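Local atomic coordinates of pilotin OutS (Dickeya dadantii, PDB entry 3UTK), a protein that works as the pilotin of a type II secretion system, interacting with the secretin OutD and needed to translocate pectate lyases and cellulases across the outer membrane. Residues A[42-47]-A[90-95]; A[54-59]-A[99-104]. All blocks are in the same frame, centred on the assembly; numbering follows the deposited sequence.

Contact 1: A[42-47]-A[90-95]; sequences EQISQL and YQSLPQ
A type I beta turn, Tyr90 to Leu93, leads into helix 94-106 and is packed against the early turns of helix 40-60, where Gln43, Ile44 and Leu47 receive the Tyr90 ring. The backbones are close as well, with the CA atoms of Ile44 and Tyr90 6.2 Å apart. At the hydroxyl end of the ring, Tyr90 OH donates a hydrogen bond of 3.1 Å to Gln43 OE1, the one direct polar link between the two segments. Gln43 reaches it with a chain extended beyond CG. The amide plane stands 86° from the ring plane; the carbonyl oxygen lies at the ring edge, near its plane, while the donor sits 46° above the plane of the amide and so is not aimed at a lone pair. The ring is then held obliquely by two aliphatic chains. Ile44 slides past it in the opposite direction, CG1 being 3.6 Å from Tyr90 CD1. Leu47 crosses it at about a right angle and brings CD1 within 3.2 Å of Tyr90 CE2, a tight approach for two carbons. Two residues further along the chain, Ser92 OG meets Ile44 CG2 at 3.8 Å. With CG opposite the backbone N (chi1 -179°), Leu93 carries its CD1 to helix 40-60, 3.8 Å from Leu47 CB and close to the carbonyl oxygen of Ile44. Ala80 of helix 69-82 also touches both Leu47 and Tyr90, and Trp85 touches Tyr90 and Gln43, so helix 69-82 and the Trp85 loop border the tyrosine too. Leu93 O is hydrogen-bonded to Ser97 OG of helix 94-106. The arrangement is that of a turn feeding a helix that packs on the first helix of an all-alpha fold, here nested helical hairpins.

Contact 2: A[54-59]-A[99-104]; sequences SKYLRV and NLYQGL
Helix segments 54-59 and 99-104 are inclined to each other at a signed crossing angle of -55°, and the axes of these short segments approach to 9.9 Å. The nearest CA atoms are those of Tyr56 and Tyr101, 6.6 Å apart, and the Tyr101 side chain fills the gap by pointing at helix 54-59. Lys55 lies over one face of that ring: its CD stands 3.9 Å from the centroid of the Tyr101 ring and 10° off the normal, a CH-pi contact placed over the ring centre. An anti CG (chi1 -179°) and a chain extended throughout take the lysine across the tyrosine at about a right angle, so CG, CD and CE pass in turn over the ring. The ring edge is met by the helix itself, with Tyr101 CE1 3.7 Å from Tyr56 CA. One turn further on, Val59 CG1 comes to 3.3 Å from Tyr101 OH. On the flank, the Tyr56 and Leu104 side chains meet at a slant, Tyr56 CD2 being 3.9 Å from Leu104 CB. The Tyr56 side chain also touches Cys61 and Cys115, which form the disulfide. A water 2.6 Å from Tyr56 OH makes a weak, long bond of 3.4 Å to Leu104 O. Across the segments the contacts are van der Waals and CH-pi in kind, with no direct hydrogen bond between them, while the charge of Lys55 is met by acidic partners beyond them. The lysine thus divides its chemistry: its methylenes lie on Tyr101, the salt bridge from NZ to Glu98 joins helix 40-60 to helix 94-106, and the one to Asp69 reaches helix 69-82.

Contact 1 and contact 2 are two stations along one helix pair: 42-47 and 54-59 both belong to helix 40-60, while 90-95 leads into, and 99-104 lies within, helix 94-106. Their centres are about 15 Å apart, and their segments alternate along the chain, since both helices advance from contact 1 to contact 2. The segments of the two contacts neighbour one another along the chain. Leu100 packing on Ala48 and Ala52, and Leu104 on Ala52, carry the interface across the interval. Each contact is built round a tyrosine, Tyr90 or Tyr101, supplied by the segment later in the sequence. Both are packing contacts within the chain, with no bound ligand among their partners.

Contact 1: A[42-47]-A[90-95]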
ATOM      1  N   GLU A  42     -13.992   2.960   4.726  1.00 54.93           N
ATOM      2  CA  GLU A  42     -13.283   3.473   3.569  1.00 52.55           C
ATOM      3  C   GLU A  42     -11.820   3.727   3.915  1.00 47.70           C
ATOM      4  O   GLU A  42     -10.943   3.503   3.092  1.00 48.37           O
ATOM      5  CB  GLU A  42     -13.945   4.745   3.039  1.00 55.75           C
ATOM      6  CG  GLU A  42     -15.338   4.518   2.469  1.00 60.36           C
ATOM      7  CD  GLU A  42     -15.875   5.734   1.737  1.00 64.46           C
ATOM      8  OE1 GLU A  42     -15.117   6.718   1.575  1.00 65.19           O
ATOM      9  OE2 GLU A  42     -17.056   5.705   1.327  1.00 66.36           O
ATOM     10  N   GLN A  43     -11.556   4.175   5.138  1.00 42.10           N
ATOM     11  CA  GLN A  43     -10.183   4.483   5.538  1.00 38.58           C
ATOM     12  C   GLN A  43      -9.263   3.265   5.481  1.00 37.71           C
ATOM     13  O   GLN A  43      -8.203   3.308   4.848  1.00 35.40           O
ATOM     14  CB  GLN A  43     -10.151   5.124   6.931  1.00 36.69           C
ATOM     15  CG  GLN A  43     -10.894   6.442   6.997  1.00 34.98           C
ATOM     16  CD  GLN A  43     -10.800   7.109   8.351  1.00 34.13           C
ATOM     17  OE1 GLN A  43     -10.264   6.543   9.307  1.00 29.98           O
ATOM     18  NE2 GLN A  43     -11.326   8.326   8.441  1.00 36.56           N
ATOM     19  N   ILE A  44      -9.678   2.179   6.128  1.00 39.09           N
ATOM     20  CA  ILE A  44      -8.856   0.974   6.218  1.00 37.97           C
ATOM     21  C   ILE A  44      -8.611   0.350   4.848  1.00 39.55           C
ATOM     22  O   ILE A  44      -7.490  -0.052   4.527  1.00 39.12           O
ATOM     23  CB  ILE A  44      -9.499  -0.074   7.137  1.00 42.03           C
ATOM     24  CG1 ILE A  44      -9.803   0.540   8.505  1.00 45.17           C
ATOM     25  CG2 ILE A  44      -8.591  -1.286   7.269  1.00 42.19           C
ATOM     26  CD1 ILE A  44     -10.564  -0.379   9.433  1.00 47.49           C
ATOM     27  N   SER A  45      -9.666   0.272   4.046  1.00 39.54           N
ATOM     28  CA  SER A  45      -9.567  -0.251   2.688  1.00 40.42           C
ATOM     29  C   SER A  45      -8.599   0.563   1.839  1.00 38.69           C
ATOM     30  O   SER A  45      -7.883   0.016   0.993  1.00 38.05           O
ATOM     31  CB  SER A  45     -10.940  -0.243   2.026  1.00 43.03           C
ATOM     32  OG  SER A  45     -11.757  -1.259   2.570  1.00 48.76           O
ATOM     33  N   GLN A  46      -8.592   1.873   2.057  1.00 35.65           N
ATOM     34  CA  GLN A  46      -7.730   2.758   1.286  1.00 33.43           C
ATOM     35  C   GLN A  46      -6.262   2.533   1.627  1.00 29.49           C
ATOM     36  O   GLN A  46      -5.419   2.471   0.736  1.00 27.96           O
ATOM     37  CB  GLN A  46      -8.122   4.229   1.492  1.00 37.14           C
ATOM     38  CG  GLN A  46      -9.446   4.597   0.827  1.00 42.00           C
ATOM     39  CD  GLN A  46      -9.723   6.091   0.801  1.00 45.25           C
ATOM     40  OE1 GLN A  46      -8.918   6.902   1.264  1.00 45.59           O
ATOM     41  NE2 GLN A  46     -10.875   6.461   0.252  1.00 47.58           N
ATOM     42  N   LEU A  47      -5.959   2.415   2.918  1.00 27.63           N
ATOM     43  CA  LEU A  47      -4.584   2.183   3.353  1.00 25.54           C
ATOM     44  C   LEU A  47      -4.076   0.829   2.879  1.00 26.25           C
ATOM     45  O   LEU A  47      -2.929   0.712   2.442  1.00 25.49           O
ATOM     46  CB  LEU A  47      -4.472   2.277   4.873  1.00 26.83           C
ATOM     47  CG  LEU A  47      -4.884   3.626   5.457  1.00 25.84           C
ATOM     48  CD1 LEU A  47      -4.787   3.598   6.980  1.00 28.20           C
ATOM     49  CD2 LEU A  47      -4.030   4.736   4.878  1.00 28.01           C
ATOM     50  N   TYR A  90      -7.956   0.376  13.270  1.00 54.40           N
ATOM     51  CA  TYR A  90      -7.288  -0.172  12.092  1.00 50.40           C
ATOM     52  C   TYR A  90      -6.899  -1.650  12.190  1.00 50.83           C
ATOM     53  O   TYR A  90      -6.225  -2.167  11.302  1.00 52.93           O
ATOM     54  CB  TYR A  90      -6.056   0.671  11.743  1.00 44.52           C
ATOM     55  CG  TYR A  90      -6.390   1.983  11.083  1.00 43.63           C
ATOM     56  CD1 TYR A  90      -7.710   2.358  10.863  1.00 45.67           C
ATOM     57  CD2 TYR A  90      -5.385   2.844  10.661  1.00 37.68           C
ATOM     58  CE1 TYR A  90      -8.018   3.566  10.257  1.00 45.51           C
ATOM     59  CE2 TYR A  90      -5.685   4.044  10.052  1.00 39.80           C
ATOM     60  CZ  TYR A  90      -7.000   4.399   9.850  1.00 44.08           C
ATOM     61  OH  TYR A  90      -7.295   5.597   9.243  1.00 49.59           O
ATOM     62  N   GLN A  91      -7.344  -2.322  13.249  1.00 54.04           N
ATOM     63  CA  GLN A  91      -6.965  -3.715  13.520  1.00 53.15           C
ATOM     64  C   GLN A  91      -6.795  -4.607  12.282  1.00 56.03           C
ATOM     65  O   GLN A  91      -5.861  -5.420  12.202  1.00 51.07           O
ATOM     66  CB  GLN A  91      -7.959  -4.354  14.500  1.00 57.47           C
ATOM     67  CG  GLN A  91      -7.840  -3.837  15.926  1.00 59.95           C
ATOM     68  CD  GLN A  91      -8.715  -2.625  16.194  1.00 64.76           C
ATOM     69  OE1 GLN A  91      -9.460  -2.173  15.325  1.00 66.66           O
ATOM     70  NE2 GLN A  91      -8.637  -2.100  17.410  1.00 67.98           N
ATOM     71  N   SER A  92      -7.689  -4.445  11.312  1.00 59.11           N
ATOM     72  CA  SER A  92      -7.713  -5.311  10.142  1.00 55.60           C
ATOM     73  C   SER A  92      -6.875  -4.785   8.976  1.00 51.45           C
ATOM     74  O   SER A  92      -7.260  -4.961   7.817  1.00 55.08           O
ATOM     75  CB  SER A  92      -9.154  -5.509   9.674  1.00 59.17           C
ATOM     76  OG  SER A  92      -9.743  -4.267   9.326  1.00 60.16           O
ATOM     77  N   LEU A  93      -5.723  -4.178   9.262  1.00 48.31           N
ATOM     78  CA  LEU A  93      -4.907  -3.575   8.192  1.00 45.01           C
ATOM     79  C   LEU A  93      -3.852  -4.492   7.540  1.00 45.69           C
ATOM     80  O   LEU A  93      -3.790  -4.587   6.315  1.00 45.60           O
ATOM     81  CB  LEU A  93      -4.254  -2.253   8.648  1.00 44.12           C
ATOM     82  CG  LEU A  93      -3.407  -1.547   7.572  1.00 44.76           C
ATOM     83  CD1 LEU A  93      -4.221  -1.261   6.316  1.00 43.84           C
ATOM     84  CD2 LEU A  93      -2.757  -0.258   8.093  1.00 43.67           C
ATOM     85  N   PRO A  94      -3.008  -5.156   8.351  1.00 44.99           N
ATOM     86  CA  PRO A  94      -1.956  -5.991   7.746  1.00 44.66           C
ATOM     87  C   PRO A  94      -2.466  -7.205   6.954  1.00 42.83           C
ATOM     88  O   PRO A  94      -1.996  -7.450   5.841  1.00 44.29           O
ATOM     89  CB  PRO A  94      -1.141  -6.459   8.953  1.00 44.78           C
ATOM     90  CG  PRO A  94      -1.444  -5.449  10.041  1.00 45.89           C
ATOM     91  CD  PRO A  94      -2.873  -5.067   9.818  1.00 47.76           C
ATOM     92  N   GLN A  95      -3.388  -7.975   7.525  1.00 45.56           N
ATOM     93  CA  GLN A  95      -3.954  -9.104   6.797  1.00 46.00           C
ATOM     94  C   GLN A  95      -4.709  -8.646   5.552  1.00 44.62           C
ATOM     95  O   GLN A  95      -4.623  -9.279   4.496  1.00 43.03           O
ATOM     96  CB  GLN A  95      -4.880  -9.932   7.684  1.00 47.35           C
ATOM     97  CG  GLN A  95      -5.460 -11.141   6.959  1.00 51.71           C
ATOM     98  CD  GLN A  95      -4.378 -12.044   6.388  1.00 56.86           C
ATOM     99  OE1 GLN A  95      -3.388 -12.343   7.054  1.00 59.50           O
ATOM    100  NE2 GLN A  95      -4.559 -12.472   5.147  1.00 58.40           N
TER

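Contact 2: A[54-59]-A[99-104]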
ATOM      1  N   SER A  54       2.211  -1.064  -3.028  1.00 18.93           N
ATOM      2  CA  SER A  54       3.619  -0.944  -2.698  1.00 17.83           C
ATOM      3  C   SER A  54       4.339  -2.293  -2.675  1.00 16.67           C
ATOM      4  O   SER A  54       5.436  -2.397  -3.191  1.00 19.82           O
ATOM      5  CB  SER A  54       3.804  -0.230  -1.360  1.00 18.84           C
ATOM      6  OG  SER A  54       3.300   1.092  -1.434  1.00 18.89           O
ATOM      7  N   LYS A  55       3.746  -3.313  -2.050  1.00 15.16           N
ATOM      8  CA  LYS A  55       4.367  -4.641  -2.051  1.00 14.15           C
ATOM      9  C   LYS A  55       4.439  -5.182  -3.484  1.00 17.24           C
ATOM     10  O   LYS A  55       5.413  -5.822  -3.867  1.00 19.44           O
ATOM     11  CB  LYS A  55       3.611  -5.615  -1.135  1.00 17.85           C
ATOM     12  CG  LYS A  55       4.237  -7.008  -1.070  1.00 20.60           C
ATOM     13  CD  LYS A  55       3.563  -7.912  -0.045  1.00 23.98           C
ATOM     14  CE  LYS A  55       4.294  -9.246   0.056  1.00 27.98           C
ATOM     15  NZ  LYS A  55       3.892 -10.016   1.267  1.00 31.64           N
ATOM     16  N   TYR A  56       3.397  -4.935  -4.270  1.00 16.11           N
ATOM     17  CA  TYR A  56       3.399  -5.345  -5.674  1.00 15.84           C
ATOM     18  C   TYR A  56       4.592  -4.728  -6.419  1.00 15.73           C
ATOM     19  O   TYR A  56       5.268  -5.394  -7.203  1.00 17.95           O
ATOM     20  CB  TYR A  56       2.062  -4.986  -6.352  1.00 15.62           C
ATOM     21  CG  TYR A  56       1.910  -5.549  -7.746  1.00 17.90           C
ATOM     22  CD1 TYR A  56       2.517  -4.936  -8.837  1.00 17.08           C
ATOM     23  CD2 TYR A  56       1.140  -6.685  -7.975  1.00 18.25           C
ATOM     24  CE1 TYR A  56       2.375  -5.455 -10.115  1.00 18.84           C
ATOM     25  CE2 TYR A  56       0.997  -7.207  -9.249  1.00 17.09           C
ATOM     26  CZ  TYR A  56       1.613  -6.592 -10.309  1.00 17.77           C
ATOM     27  OH  TYR A  56       1.470  -7.122 -11.572  1.00 19.46           O
ATOM     28  N   LEU A  57       4.884  -3.463  -6.146  1.00 16.57           N
ATOM     29  CA  LEU A  57       6.008  -2.825  -6.814  1.00 15.08           C
ATOM     30  C   LEU A  57       7.315  -3.482  -6.377  1.00 15.45           C
ATOM     31  O   LEU A  57       8.166  -3.787  -7.204  1.00 16.73           O
ATOM     32  CB  LEU A  57       6.056  -1.322  -6.531  1.00 15.42           C
ATOM     33  CG  LEU A  57       5.049  -0.426  -7.262  1.00 16.42           C
ATOM     34  CD1 LEU A  57       5.113   1.029  -6.762  1.00 20.18           C
ATOM     35  CD2 LEU A  57       5.272  -0.460  -8.779  1.00 18.60           C
ATOM     36  N   ARG A  58       7.470  -3.700  -5.077  1.00 14.98           N
ATOM     37  CA  ARG A  58       8.723  -4.267  -4.584  1.00 13.48           C
ATOM     38  C   ARG A  58       8.944  -5.674  -5.132  1.00 18.78           C
ATOM     39  O   ARG A  58      10.032  -6.001  -5.605  1.00 20.67           O
ATOM     40  CB  ARG A  58       8.765  -4.293  -3.046  1.00 14.73           C
ATOM     41  CG  ARG A  58      10.142  -4.661  -2.474  1.00 17.92           C
ATOM     42  CD  ARG A  58      10.087  -4.865  -0.964  1.00 19.72           C
ATOM     43  NE  ARG A  58       9.410  -6.108  -0.624  1.00 21.71           N
ATOM     44  CZ  ARG A  58       8.377  -6.207   0.205  1.00 22.61           C
ATOM     45  NH1 ARG A  58       7.889  -5.126   0.799  1.00 23.41           N
ATOM     46  NH2 ARG A  58       7.829  -7.396   0.435  1.00 21.81           N
ATOM     47  N   VAL A  59       7.916  -6.513  -5.057  1.00 20.40           N
ATOM     48  CA  VAL A  59       8.078  -7.928  -5.369  1.00 22.69           C
ATOM     49  C   VAL A  59       7.944  -8.238  -6.863  1.00 24.50           C
ATOM     50  O   VAL A  59       8.758  -8.980  -7.423  1.00 30.56           O
ATOM     51  CB  VAL A  59       7.102  -8.805  -4.551  1.00 23.01           C
ATOM     52  CG1 VAL A  59       7.233 -10.274  -4.949  1.00 26.51           C
ATOM     53  CG2 VAL A  59       7.353  -8.614  -3.055  1.00 24.24           C
ATOM     54  N   ASN A  99      -4.086  -9.771   1.659  1.00 34.84           N
ATOM     55  CA  ASN A  99      -5.183 -10.314   0.849  1.00 34.84           C
ATOM     56  C   ASN A  99      -5.359  -9.567  -0.470  1.00 32.64           C
ATOM     57  O   ASN A  99      -5.552 -10.178  -1.521  1.00 33.47           O
ATOM     58  CB  ASN A  99      -6.497 -10.309   1.626  1.00 37.93           C
ATOM     59  CG  ASN A  99      -6.523 -11.344   2.728  1.00 44.96           C
ATOM     60  OD1 ASN A  99      -7.438 -11.366   3.557  1.00 48.31           O
ATOM     61  ND2 ASN A  99      -5.514 -12.207   2.751  1.00 44.09           N
ATOM     62  N   LEU A 100      -5.294  -8.239  -0.406  1.00 28.91           N
ATOM     63  CA  LEU A 100      -5.406  -7.403  -1.599  1.00 27.07           C
ATOM     64  C   LEU A 100      -4.213  -7.593  -2.533  1.00 26.49           C
ATOM     65  O   LEU A 100      -4.356  -7.545  -3.748  1.00 24.62           O
ATOM     66  CB  LEU A 100      -5.539  -5.923  -1.217  1.00 26.19           C
ATOM     67  CG  LEU A 100      -6.868  -5.432  -0.632  1.00 25.99           C
ATOM     68  CD1 LEU A 100      -6.746  -3.970  -0.246  1.00 25.71           C
ATOM     69  CD2 LEU A 100      -8.026  -5.638  -1.612  1.00 26.01           C
ATOM     70  N   TYR A 101      -3.032  -7.801  -1.959  1.00 25.55           N
ATOM     71  CA  TYR A 101      -1.847  -8.091  -2.759  1.00 24.68           C
ATOM     72  C   TYR A 101      -2.049  -9.406  -3.505  1.00 22.78           C
ATOM     73  O   TYR A 101      -1.804  -9.492  -4.703  1.00 24.17           O
ATOM     74  CB  TYR A 101      -0.586  -8.136  -1.878  1.00 23.43           C
ATOM     75  CG  TYR A 101       0.622  -8.735  -2.566  1.00 24.67           C
ATOM     76  CD1 TYR A 101       1.310  -8.028  -3.542  1.00 23.68           C
ATOM     77  CD2 TYR A 101       1.067 -10.012  -2.246  1.00 25.01           C
ATOM     78  CE1 TYR A 101       2.407  -8.569  -4.178  1.00 26.46           C
ATOM     79  CE2 TYR A 101       2.165 -10.562  -2.877  1.00 26.40           C
ATOM     80  CZ  TYR A 101       2.832  -9.837  -3.844  1.00 26.86           C
ATOM     81  OH  TYR A 101       3.924 -10.377  -4.483  1.00 27.52           O
ATOM     82  N   GLN A 102      -2.512 -10.429  -2.801  1.00 24.05           N
ATOM     83  CA  GLN A 102      -2.768 -11.707  -3.454  1.00 26.16           C
ATOM     84  C   GLN A 102      -3.821 -11.554  -4.554  1.00 27.02           C
ATOM     85  O   GLN A 102      -3.748 -12.218  -5.592  1.00 29.45           O
ATOM     86  CB  GLN A 102      -3.195 -12.764  -2.431  1.00 28.58           C
ATOM     87  CG  GLN A 102      -2.099 -13.149  -1.445  1.00 33.47           C
ATOM     88  CD  GLN A 102      -0.885 -13.770  -2.123  1.00 36.82           C
ATOM     89  OE1 GLN A 102       0.250 -13.601  -1.674  1.00 38.78           O
ATOM     90  NE2 GLN A 102      -1.122 -14.492  -3.205  1.00 36.49           N
ATOM     91  N   GLY A 103      -4.790 -10.673  -4.327  1.00 25.97           N
ATOM     92  CA  GLY A 103      -5.822 -10.397  -5.315  1.00 25.77           C
ATOM     93  C   GLY A 103      -5.252  -9.777  -6.583  1.00 22.99           C
ATOM     94  O   GLY A 103      -5.648 -10.136  -7.700  1.00 22.04           O
ATOM     95  N   LEU A 104      -4.320  -8.840  -6.410  1.00 22.02           N
ATOM     96  CA  LEU A 104      -3.645  -8.201  -7.543  1.00 18.80           C
ATOM     97  C   LEU A 104      -2.968  -9.239  -8.436  1.00 22.53           C
ATOM     98  O   LEU A 104      -3.093  -9.197  -9.666  1.00 23.19           O
ATOM     99  CB  LEU A 104      -2.599  -7.180  -7.055  1.00 19.94           C
ATOM    100  CG  LEU A 104      -3.057  -5.817  -6.507  1.00 21.27           C
ATOM    101  CD1 LEU A 104      -1.908  -5.064  -5.833  1.00 20.79           C
ATOM    102  CD2 LEU A 104      -3.664  -4.957  -7.596  1.00 22.87           C
TER
HETATM  103  O   HOH W   1      -0.777  -8.442 -12.051  1.00 31.09           O